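Local coordinates for HRDC domain-containing protein (Bifidobacterium adolescentis ATCC 15703, PDB 3CYM) that is uncharacterised but probably acts as a 3'-5' exonuclease of the ribonuclease D type on nucleic acids, binding sodium ions in the crystal, at residues E46-L59 with H151-R163. Sequence-based numbering, arbitrary orientation.
Sequences ERASGFRYGHEDWL and HSAADWSYRPLPR. With NA (sodium ion), chain B.
Trp156 lays one face of its indole over the aliphatic part of Glu46: Glu46 CB stands 3.4 Å from the centroid of the Trp156 five-membered ring, 11° off its normal, a CH-pi contact. Bent at chi2 (-52°), the Glu46 chain follows the ring, then carries OE2 to sodium at 2.7 Å; OE2 is also hydrogen-bonded to Gln61. With Asp44 and Asp172 this site is consistent with the acidic metal centre of DEDD-type exonucleases such as ribonuclease D. Ala154 CB lies over the opposite indole face, offset toward its rim, so the indole backs the metal-binding Glu46. Leu59 CD2 meets Trp156 CZ3 at 3.9 Å.

Two further CH-pi contacts extend the interface. Asp155 CB sits over the centre of the Phe51 ring, its carboxylate nearly parallel to that ring, and Ser157 CB lies 3.6 Å from the centroid of the Trp58 six-membered ring. Asp155 OD1 is gripped twice from one face, by Ser157 N (an Asx turn) and Ser157 OG, while OD2 forms a salt bridge with Arg302 and a hydrogen bond with Tyr303. Arg159 NH2 donates to Trp58 O at 2.7 Å in a bent bond (138°); its NH1 reaches Trp156 O and its NE salt-bridges Asp73.

Segment 151-163, leading into helix 163-174, thus covers the connection between antiparallel strands 40-47 and 57-65 and the classic bulge at its base, where Trp58 and Leu59 both face Glu46; helix 296-301 packs against Phe51 and Asp155, helix 74-79 against Trp58 and Arg159.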
ATOM      1  N   GLU A  46     -10.176   5.394   3.462  1.00 17.68           N
ATOM      2  CA  GLU A  46     -10.488   5.090   2.076  1.00 18.53           C
ATOM      3  C   GLU A  46      -9.799   6.062   1.131  1.00 17.53           C
ATOM      4  O   GLU A  46      -9.660   7.245   1.435  1.00 16.83           O
ATOM      5  CB  GLU A  46     -11.996   5.110   1.834  1.00 15.83           C
ATOM      6  CG  GLU A  46     -12.818   4.149   2.709  1.00 23.90           C
ATOM      7  CD  GLU A  46     -12.311   2.713   2.691  1.00 21.42           C
ATOM      8  OE1 GLU A  46     -12.041   2.170   1.604  1.00 26.40           O
ATOM      9  OE2 GLU A  46     -12.180   2.102   3.777  1.00 24.95           O
ATOM     10  N   ARG A  47      -9.376   5.550  -0.019  1.00 19.29           N
ATOM     11  CA  ARG A  47      -8.766   6.384  -1.045  1.00 19.62           C
ATOM     12  C   ARG A  47      -9.331   6.093  -2.434  1.00 20.77           C
ATOM     13  O   ARG A  47      -9.823   5.000  -2.709  1.00 19.72           O
ATOM     14  CB  ARG A  47      -7.241   6.286  -1.011  1.00 18.22           C
ATOM     15  CG  ARG A  47      -6.680   4.892  -1.107  1.00 28.63           C
ATOM     16  CD  ARG A  47      -5.255   4.858  -0.564  1.00 35.34           C
ATOM     17  NE  ARG A  47      -5.235   5.141   0.868  1.00 35.68           N
ATOM     18  CZ  ARG A  47      -5.297   4.219   1.825  1.00 33.85           C
ATOM     19  NH1 ARG A  47      -5.283   4.592   3.092  1.00 30.87           N
ATOM     20  NH2 ARG A  47      -5.361   2.927   1.527  1.00 23.27           N
ATOM     21  N   ALA A  48      -9.260   7.083  -3.310  1.00 19.73           N
ATOM     22  CA  ALA A  48      -9.852   6.962  -4.630  1.00 20.11           C
ATOM     23  C   ALA A  48      -8.809   6.508  -5.652  1.00 22.22           C
ATOM     24  O   ALA A  48      -8.632   7.152  -6.689  1.00 25.08           O
ATOM     25  CB  ALA A  48     -10.479   8.282  -5.027  1.00 18.09           C
ATOM     26  N   SER A  49      -8.122   5.403  -5.335  1.00 24.69           N
ATOM     27  CA  SER A  49      -7.085   4.820  -6.190  0.50 24.46           C
ATOM     28  C   SER A  49      -7.681   4.353  -7.510  1.00 24.32           C
ATOM     29  O   SER A  49      -8.784   3.805  -7.535  1.00 22.48           O
ATOM     30  CB  SER A  49      -6.414   3.637  -5.488  0.50 26.15           C
ATOM     31  OG  SER A  49      -7.341   2.588  -5.264  0.50 22.81           O
ATOM     32  N   GLY A  50      -6.953   4.572  -8.600  1.00 23.72           N
ATOM     33  CA  GLY A  50      -7.463   4.256  -9.927  1.00 20.99           C
ATOM     34  C   GLY A  50      -8.233   5.424 -10.517  1.00 21.77           C
ATOM     35  O   GLY A  50      -8.371   5.519 -11.740  1.00 25.74           O
ATOM     36  N   PHE A  51      -8.712   6.323  -9.651  1.00 21.96           N
ATOM     37  CA  PHE A  51      -9.503   7.490 -10.062  1.00 17.58           C
ATOM     38  C   PHE A  51      -8.755   8.814  -9.904  1.00 17.59           C
ATOM     39  O   PHE A  51      -8.473   9.501 -10.893  1.00 19.65           O
ATOM     40  CB  PHE A  51     -10.826   7.543  -9.295  1.00 15.08           C
ATOM     41  CG  PHE A  51     -11.719   6.366  -9.545  1.00 18.59           C
ATOM     42  CD1 PHE A  51     -12.634   6.386 -10.595  1.00 12.10           C
ATOM     43  CD2 PHE A  51     -11.658   5.240  -8.721  1.00 18.65           C
ATOM     44  CE1 PHE A  51     -13.468   5.299 -10.835  1.00 17.83           C
ATOM     45  CE2 PHE A  51     -12.487   4.147  -8.949  1.00 22.81           C
ATOM     46  CZ  PHE A  51     -13.396   4.172 -10.012  1.00 15.18           C
ATOM     47  N   ARG A  52      -8.455   9.178  -8.661  1.00 18.56           N
ATOM     48  CA  ARG A  52      -7.683  10.389  -8.361  1.00 22.33           C
ATOM     49  C   ARG A  52      -6.187  10.125  -8.516  1.00 23.87           C
ATOM     50  O   ARG A  52      -5.787   8.999  -8.825  1.00 20.45           O
ATOM     51  CB  ARG A  52      -8.001  10.905  -6.951  1.00 20.24           C
ATOM     52  CG  ARG A  52      -9.429  11.426  -6.772  1.00 13.34           C
ATOM     53  CD  ARG A  52      -9.770  12.460  -7.821  1.00 16.24           C
ATOM     54  NE  ARG A  52     -11.176  12.838  -7.799  1.00 20.51           N
ATOM     55  CZ  ARG A  52     -11.634  14.012  -7.380  1.00 26.13           C
ATOM     56  NH1 ARG A  52     -12.936  14.254  -7.394  1.00 24.27           N
ATOM     57  NH2 ARG A  52     -10.797  14.943  -6.943  1.00 29.45           N
ATOM     58  N   TYR A  53      -5.368  11.155  -8.286  1.00 24.57           N
ATOM     59  CA  TYR A  53      -3.928  11.075  -8.527  1.00 29.87           C
ATOM     60  C   TYR A  53      -3.189   9.999  -7.730  1.00 35.72           C
ATOM     61  O   TYR A  53      -2.728   9.007  -8.303  1.00 39.35           O
ATOM     62  CB  TYR A  53      -3.250  12.438  -8.335  1.00 31.50           C
ATOM     63  CG  TYR A  53      -1.737  12.380  -8.446  1.00 32.86           C
ATOM     64  CD1 TYR A  53      -1.117  12.099  -9.664  1.00 34.17           C
ATOM     65  CD2 TYR A  53      -0.924  12.592  -7.328  1.00 33.64           C
ATOM     66  CE1 TYR A  53       0.262  12.045  -9.772  1.00 36.23           C
ATOM     67  CE2 TYR A  53       0.459  12.530  -7.424  1.00 31.91           C
ATOM     68  CZ  TYR A  53       1.045  12.262  -8.649  1.00 35.45           C
ATOM     69  OH  TYR A  53       2.414  12.205  -8.755  1.00 37.21           O
ATOM     70  N   GLY A  54      -3.080  10.192  -6.419  1.00 38.26           N
ATOM     71  CA  GLY A  54      -2.250   9.320  -5.597  1.00 38.47           C
ATOM     72  C   GLY A  54      -3.021   8.612  -4.507  1.00 38.60           C
ATOM     73  O   GLY A  54      -4.052   7.983  -4.762  1.00 39.55           O
ATOM     74  N   HIS A  55      -2.515   8.725  -3.285  1.00 36.34           N
ATOM     75  CA  HIS A  55      -3.072   7.996  -2.156  1.00 37.09           C
ATOM     76  C   HIS A  55      -3.514   8.949  -1.051  1.00 33.00           C
ATOM     77  O   HIS A  55      -3.258   8.720   0.133  1.00 34.17           O
ATOM     78  CB  HIS A  55      -2.067   6.948  -1.660  1.00 39.47           C
ATOM     79  CG  HIS A  55      -1.519   6.091  -2.758  1.00 46.38           C
ATOM     80  ND1 HIS A  55      -2.238   5.063  -3.329  1.00 48.18           N
ATOM     81  CD2 HIS A  55      -0.341   6.141  -3.424  1.00 49.70           C
ATOM     82  CE1 HIS A  55      -1.520   4.502  -4.283  1.00 47.47           C
ATOM     83  NE2 HIS A  55      -0.363   5.135  -4.361  1.00 48.84           N
ATOM     84  N   GLU A  56      -4.178  10.025  -1.467  1.00 28.49           N
ATOM     85  CA  GLU A  56      -4.827  10.948  -0.551  1.00 26.44           C
ATOM     86  C   GLU A  56      -6.099  10.283  -0.026  1.00 22.36           C
ATOM     87  O   GLU A  56      -6.847   9.662  -0.788  1.00 26.14           O
ATOM     88  CB  GLU A  56      -5.158  12.258  -1.271  1.00 25.18           C
ATOM     89  CG  GLU A  56      -5.724  13.362  -0.388  1.00 29.89           C
ATOM     90  CD  GLU A  56      -6.283  14.545  -1.181  1.00 34.38           C
ATOM     91  OE1 GLU A  56      -5.886  14.746  -2.352  1.00 34.85           O
ATOM     92  OE2 GLU A  56      -7.126  15.280  -0.623  1.00 29.89           O
ATOM     93  N   ASP A  57      -6.327  10.396   1.277  1.00 18.75           N
ATOM     94  CA  ASP A  57      -7.520   9.844   1.879  1.00 19.24           C
ATOM     95  C   ASP A  57      -8.731  10.723   1.546  1.00 17.84           C
ATOM     96  O   ASP A  57      -8.706  11.938   1.745  1.00 16.51           O
ATOM     97  CB  ASP A  57      -7.349   9.704   3.394  1.00 21.17           C
ATOM     98  CG  ASP A  57      -6.265   8.702   3.783  1.00 28.70           C
ATOM     99  OD1 ASP A  57      -5.896   7.833   2.959  1.00 26.16           O
ATOM    100  OD2 ASP A  57      -5.783   8.774   4.939  1.00 27.37           O
ATOM    101  N   TRP A  58      -9.774  10.093   1.019  1.00 17.36           N
ATOM    102  CA  TRP A  58     -11.041  10.761   0.771  1.00 13.96           C
ATOM    103  C   TRP A  58     -12.075  10.419   1.837  1.00 16.36           C
ATOM    104  O   TRP A  58     -13.206  10.926   1.825  1.00 18.23           O
ATOM    105  CB  TRP A  58     -11.528  10.419  -0.635  1.00 15.14           C
ATOM    106  CG  TRP A  58     -10.781  11.215  -1.654  1.00 10.63           C
ATOM    107  CD1 TRP A  58      -9.617  10.863  -2.281  1.00 12.51           C
ATOM    108  CD2 TRP A  58     -11.109  12.525  -2.122  1.00  8.67           C
ATOM    109  NE1 TRP A  58      -9.213  11.868  -3.128  1.00 11.88           N
ATOM    110  CE2 TRP A  58     -10.110  12.898  -3.055  1.00 13.26           C
ATOM    111  CE3 TRP A  58     -12.156  13.416  -1.860  1.00  9.16           C
ATOM    112  CZ2 TRP A  58     -10.132  14.115  -3.725  1.00 12.90           C
ATOM    113  CZ3 TRP A  58     -12.179  14.627  -2.525  1.00 19.18           C
ATOM    114  CH2 TRP A  58     -11.167  14.972  -3.443  1.00 18.38           C
ATOM    115  N   LEU A  59     -11.676   9.545   2.755  1.00 14.47           N
ATOM    116  CA  LEU A  59     -12.465   9.223   3.942  1.00 13.04           C
ATOM    117  C   LEU A  59     -11.552   8.638   5.010  1.00 13.54           C
ATOM    118  O   LEU A  59     -10.538   8.009   4.707  1.00 15.55           O
ATOM    119  CB  LEU A  59     -13.608   8.249   3.617  1.00 12.68           C
ATOM    120  CG  LEU A  59     -14.660   7.985   4.716  1.00  6.52           C
ATOM    121  CD1 LEU A  59     -15.415   9.233   5.151  1.00  7.18           C
ATOM    122  CD2 LEU A  59     -15.630   6.935   4.255  1.00 10.26           C
ATOM    123  N   HIS A 151     -17.773  -2.513  -1.627  1.00 41.42           N
ATOM    124  CA  HIS A 151     -17.437  -1.193  -2.178  1.00 37.02           C
ATOM    125  C   HIS A 151     -15.955  -0.841  -2.034  1.00 35.40           C
ATOM    126  O   HIS A 151     -15.595   0.327  -1.838  1.00 37.97           O
ATOM    127  CB  HIS A 151     -18.347  -0.117  -1.567  1.00 34.54           C
ATOM    128  CG  HIS A 151     -19.805  -0.418  -1.724  1.00 33.45           C
ATOM    129  ND1 HIS A 151     -20.485  -0.206  -2.905  1.00 35.62           N
ATOM    130  CD2 HIS A 151     -20.705  -0.952  -0.865  1.00 33.33           C
ATOM    131  CE1 HIS A 151     -21.745  -0.579  -2.761  1.00 35.69           C
ATOM    132  NE2 HIS A 151     -21.904  -1.037  -1.532  1.00 41.58           N
ATOM    133  N   SER A 152     -15.114  -1.865  -2.182  1.00 36.23           N
ATOM    134  CA  SER A 152     -13.663  -1.737  -2.025  0.50 35.14           C
ATOM    135  C   SER A 152     -13.015  -0.881  -3.111  1.00 36.20           C
ATOM    136  O   SER A 152     -12.116  -0.090  -2.826  1.00 34.69           O
ATOM    137  CB  SER A 152     -12.999  -3.122  -1.974  0.50 36.07           C
ATOM    138  OG  SER A 152     -13.051  -3.779  -3.231  0.50 30.26           O
ATOM    139  N   ALA A 153     -13.479  -1.040  -4.354  1.00 33.45           N
ATOM    140  CA  ALA A 153     -12.891  -0.339  -5.501  1.00 29.72           C
ATOM    141  C   ALA A 153     -13.690   0.898  -5.934  1.00 24.91           C
ATOM    142  O   ALA A 153     -13.674   1.284  -7.104  1.00 28.67           O
ATOM    143  CB  ALA A 153     -12.679  -1.312  -6.676  1.00 27.30           C
ATOM    144  N   ALA A 154     -14.373   1.513  -4.971  1.00 23.56           N
ATOM    145  CA  ALA A 154     -15.180   2.708  -5.191  1.00 19.12           C
ATOM    146  C   ALA A 154     -14.325   3.959  -5.408  1.00 17.39           C
ATOM    147  O   ALA A 154     -13.171   4.036  -4.970  1.00 18.84           O
ATOM    148  CB  ALA A 154     -16.127   2.919  -4.009  1.00 10.76           C
ATOM    149  N   ASP A 155     -14.899   4.942  -6.088  1.00 17.65           N
ATOM    150  CA  ASP A 155     -14.274   6.249  -6.160  1.00 17.52           C
ATOM    151  C   ASP A 155     -14.675   7.024  -4.921  1.00 15.40           C
ATOM    152  O   ASP A 155     -15.723   7.663  -4.906  1.00 14.37           O
ATOM    153  CB  ASP A 155     -14.685   7.011  -7.425  1.00 15.93           C
ATOM    154  CG  ASP A 155     -14.007   8.375  -7.530  1.00 11.56           C
ATOM    155  OD1 ASP A 155     -13.242   8.756  -6.621  1.00 20.34           O
ATOM    156  OD2 ASP A 155     -14.244   9.088  -8.514  1.00 18.86           O
ATOM    157  N   TRP A 156     -13.824   6.995  -3.895  1.00 17.79           N
ATOM    158  CA  TRP A 156     -14.161   7.607  -2.600  1.00 14.02           C
ATOM    159  C   TRP A 156     -14.230   9.127  -2.599  1.00 14.27           C
ATOM    160  O   TRP A 156     -14.630   9.722  -1.595  1.00 16.91           O
ATOM    161  CB  TRP A 156     -13.251   7.083  -1.492  1.00 14.59           C
ATOM    162  CG  TRP A 156     -13.534   5.651  -1.226  1.00  7.96           C
ATOM    163  CD1 TRP A 156     -12.869   4.570  -1.738  1.00 10.36           C
ATOM    164  CD2 TRP A 156     -14.606   5.131  -0.433  1.00 14.26           C
ATOM    165  NE1 TRP A 156     -13.443   3.402  -1.281  1.00 18.85           N
ATOM    166  CE2 TRP A 156     -14.516   3.719  -0.482  1.00 11.79           C
ATOM    167  CE3 TRP A 156     -15.623   5.719   0.336  1.00 11.65           C
ATOM    168  CZ2 TRP A 156     -15.405   2.884   0.209  1.00 13.95           C
ATOM    169  CZ3 TRP A 156     -16.514   4.881   1.023  1.00 10.81           C
ATOM    170  CH2 TRP A 156     -16.395   3.483   0.950  1.00  7.79           C
ATOM    171  N   SER A 157     -13.883   9.740  -3.731  1.00 16.07           N
ATOM    172  CA  SER A 157     -14.023  11.192  -3.917  1.00 15.96           C
ATOM    173  C   SER A 157     -15.439  11.630  -4.287  1.00 17.56           C
ATOM    174  O   SER A 157     -15.707  12.827  -4.386  1.00 17.67           O
ATOM    175  CB  SER A 157     -13.044  11.694  -4.977  1.00 16.44           C
ATOM    176  OG  SER A 157     -13.430  11.273  -6.270  1.00 18.96           O
ATOM    177  N   TYR A 158     -16.334  10.664  -4.503  1.00 18.24           N
ATOM    178  CA  TYR A 158     -17.728  10.941  -4.849  1.00 20.77           C
ATOM    179  C   TYR A 158     -18.441  11.622  -3.673  1.00 20.48           C
ATOM    180  O   TYR A 158     -18.447  11.099  -2.569  1.00 27.01           O
ATOM    181  CB  TYR A 158     -18.444   9.634  -5.222  1.00 18.14           C
ATOM    182  CG  TYR A 158     -19.710   9.801  -6.045  1.00 24.10           C
ATOM    183  CD1 TYR A 158     -20.938  10.081  -5.433  1.00 13.04           C
ATOM    184  CD2 TYR A 158     -19.684   9.669  -7.438  1.00 23.10           C
ATOM    185  CE1 TYR A 158     -22.104  10.240  -6.187  1.00 19.74           C
ATOM    186  CE2 TYR A 158     -20.852   9.827  -8.204  1.00 21.79           C
ATOM    187  CZ  TYR A 158     -22.055  10.112  -7.566  1.00 23.30           C
ATOM    188  OH  TYR A 158     -23.215  10.264  -8.301  1.00 22.55           O
ATOM    189  N   ARG A 159     -19.006  12.804  -3.911  1.00 24.29           N
ATOM    190  CA  ARG A 159     -19.826  13.492  -2.901  1.00 18.58           C
ATOM    191  C   ARG A 159     -21.225  13.782  -3.457  1.00 18.87           C
ATOM    192  O   ARG A 159     -21.357  14.137  -4.616  1.00 22.26           O
ATOM    193  CB  ARG A 159     -19.172  14.790  -2.407  1.00 15.57           C
ATOM    194  CG  ARG A 159     -17.815  14.636  -1.734  1.00  6.36           C
ATOM    195  CD  ARG A 159     -17.926  14.022  -0.349  1.00 13.66           C
ATOM    196  NE  ARG A 159     -16.621  13.927   0.301  1.00 17.63           N
ATOM    197  CZ  ARG A 159     -15.776  12.906   0.180  1.00 20.05           C
ATOM    198  NH1 ARG A 159     -16.075  11.853  -0.578  1.00 21.58           N
ATOM    199  NH2 ARG A 159     -14.619  12.941   0.825  1.00 18.20           N
ATOM    200  N   PRO A 160     -22.282  13.595  -2.641  1.00 23.48           N
ATOM    201  CA  PRO A 160     -22.263  13.040  -1.284  1.00 18.76           C
ATOM    202  C   PRO A 160     -22.019  11.532  -1.310  1.00 19.61           C
ATOM    203  O   PRO A 160     -22.345  10.870  -2.295  1.00 19.91           O
ATOM    204  CB  PRO A 160     -23.662  13.353  -0.756  1.00 17.14           C
ATOM    205  CG  PRO A 160     -24.511  13.448  -1.969  1.00 25.03           C
ATOM    206  CD  PRO A 160     -23.646  13.945  -3.079  1.00 19.14           C
ATOM    207  N   LEU A 161     -21.406  11.006  -0.253  1.00 18.45           N
ATOM    208  CA  LEU A 161     -21.180   9.572  -0.152  1.00 18.11           C
ATOM    209  C   LEU A 161     -22.509   8.844   0.050  1.00 18.83           C
ATOM    210  O   LEU A 161     -23.270   9.188   0.961  1.00 19.65           O
ATOM    211  CB  LEU A 161     -20.199   9.243   0.977  1.00 21.93           C
ATOM    212  CG  LEU A 161     -18.718   9.563   0.743  1.00 23.05           C
ATOM    213  CD1 LEU A 161     -17.948   9.557   2.041  1.00 27.84           C
ATOM    214  CD2 LEU A 161     -18.098   8.600  -0.266  1.00 20.32           C
ATOM    215  N   PRO A 162     -22.800   7.855  -0.820  1.00 19.09           N
ATOM    216  CA  PRO A 162     -23.999   7.003  -0.757  1.00 18.11           C
ATOM    217  C   PRO A 162     -24.082   6.224   0.557  1.00 19.96           C
ATOM    218  O   PRO A 162     -23.056   5.994   1.204  1.00 21.39           O
ATOM    219  CB  PRO A 162     -23.795   6.017  -1.915  1.00 18.99           C
ATOM    220  CG  PRO A 162     -22.785   6.648  -2.812  1.00 19.97           C
ATOM    221  CD  PRO A 162     -21.925   7.506  -1.959  1.00 18.71           C
ATOM    222  N   ARG A 163     -25.289   5.804   0.933  1.00 18.25           N
ATOM    223  CA  ARG A 163     -25.503   5.127   2.204  1.00 17.72           C
ATOM    224  C   ARG A 163     -24.828   3.751   2.277  1.00 15.65           C
ATOM    225  O   ARG A 163     -24.331   3.369   3.329  1.00 18.90           O
ATOM    226  CB  ARG A 163     -26.999   5.022   2.532  1.00 15.83           C
ATOM    227  CG  ARG A 163     -27.284   4.678   4.001  1.00 18.63           C
ATOM    228  CD  ARG A 163     -28.765   4.658   4.331  1.00 25.25           C
ATOM    229  NE  ARG A 163     -29.047   3.667   5.367  1.00 38.11           N
ATOM    230  CZ  ARG A 163     -29.212   3.935   6.661  1.00 40.70           C
ATOM    231  NH1 ARG A 163     -29.458   2.942   7.507  1.00 44.40           N
ATOM    232  NH2 ARG A 163     -29.137   5.182   7.116  1.00 42.97           N
TER
HETATM  233 NA    NA B 501     -11.053  -0.303   4.037  1.00 14.97          NA
HETATM  234  O   HOH W   1     -11.502  -0.723   1.634  1.00 21.33           O
HETATM  235  O   HOH W   2     -11.168   2.151  -3.029  1.00 30.11           O
HETATM  236  O   HOH W   3     -10.563   2.889  -5.320  1.00 22.18           O
HETATM  237  O   HOH W   4      -9.115  -1.455   4.734  1.00 47.13           O
HETATM  238  O   HOH W   5      -9.250   0.941   3.158  1.00 15.80           O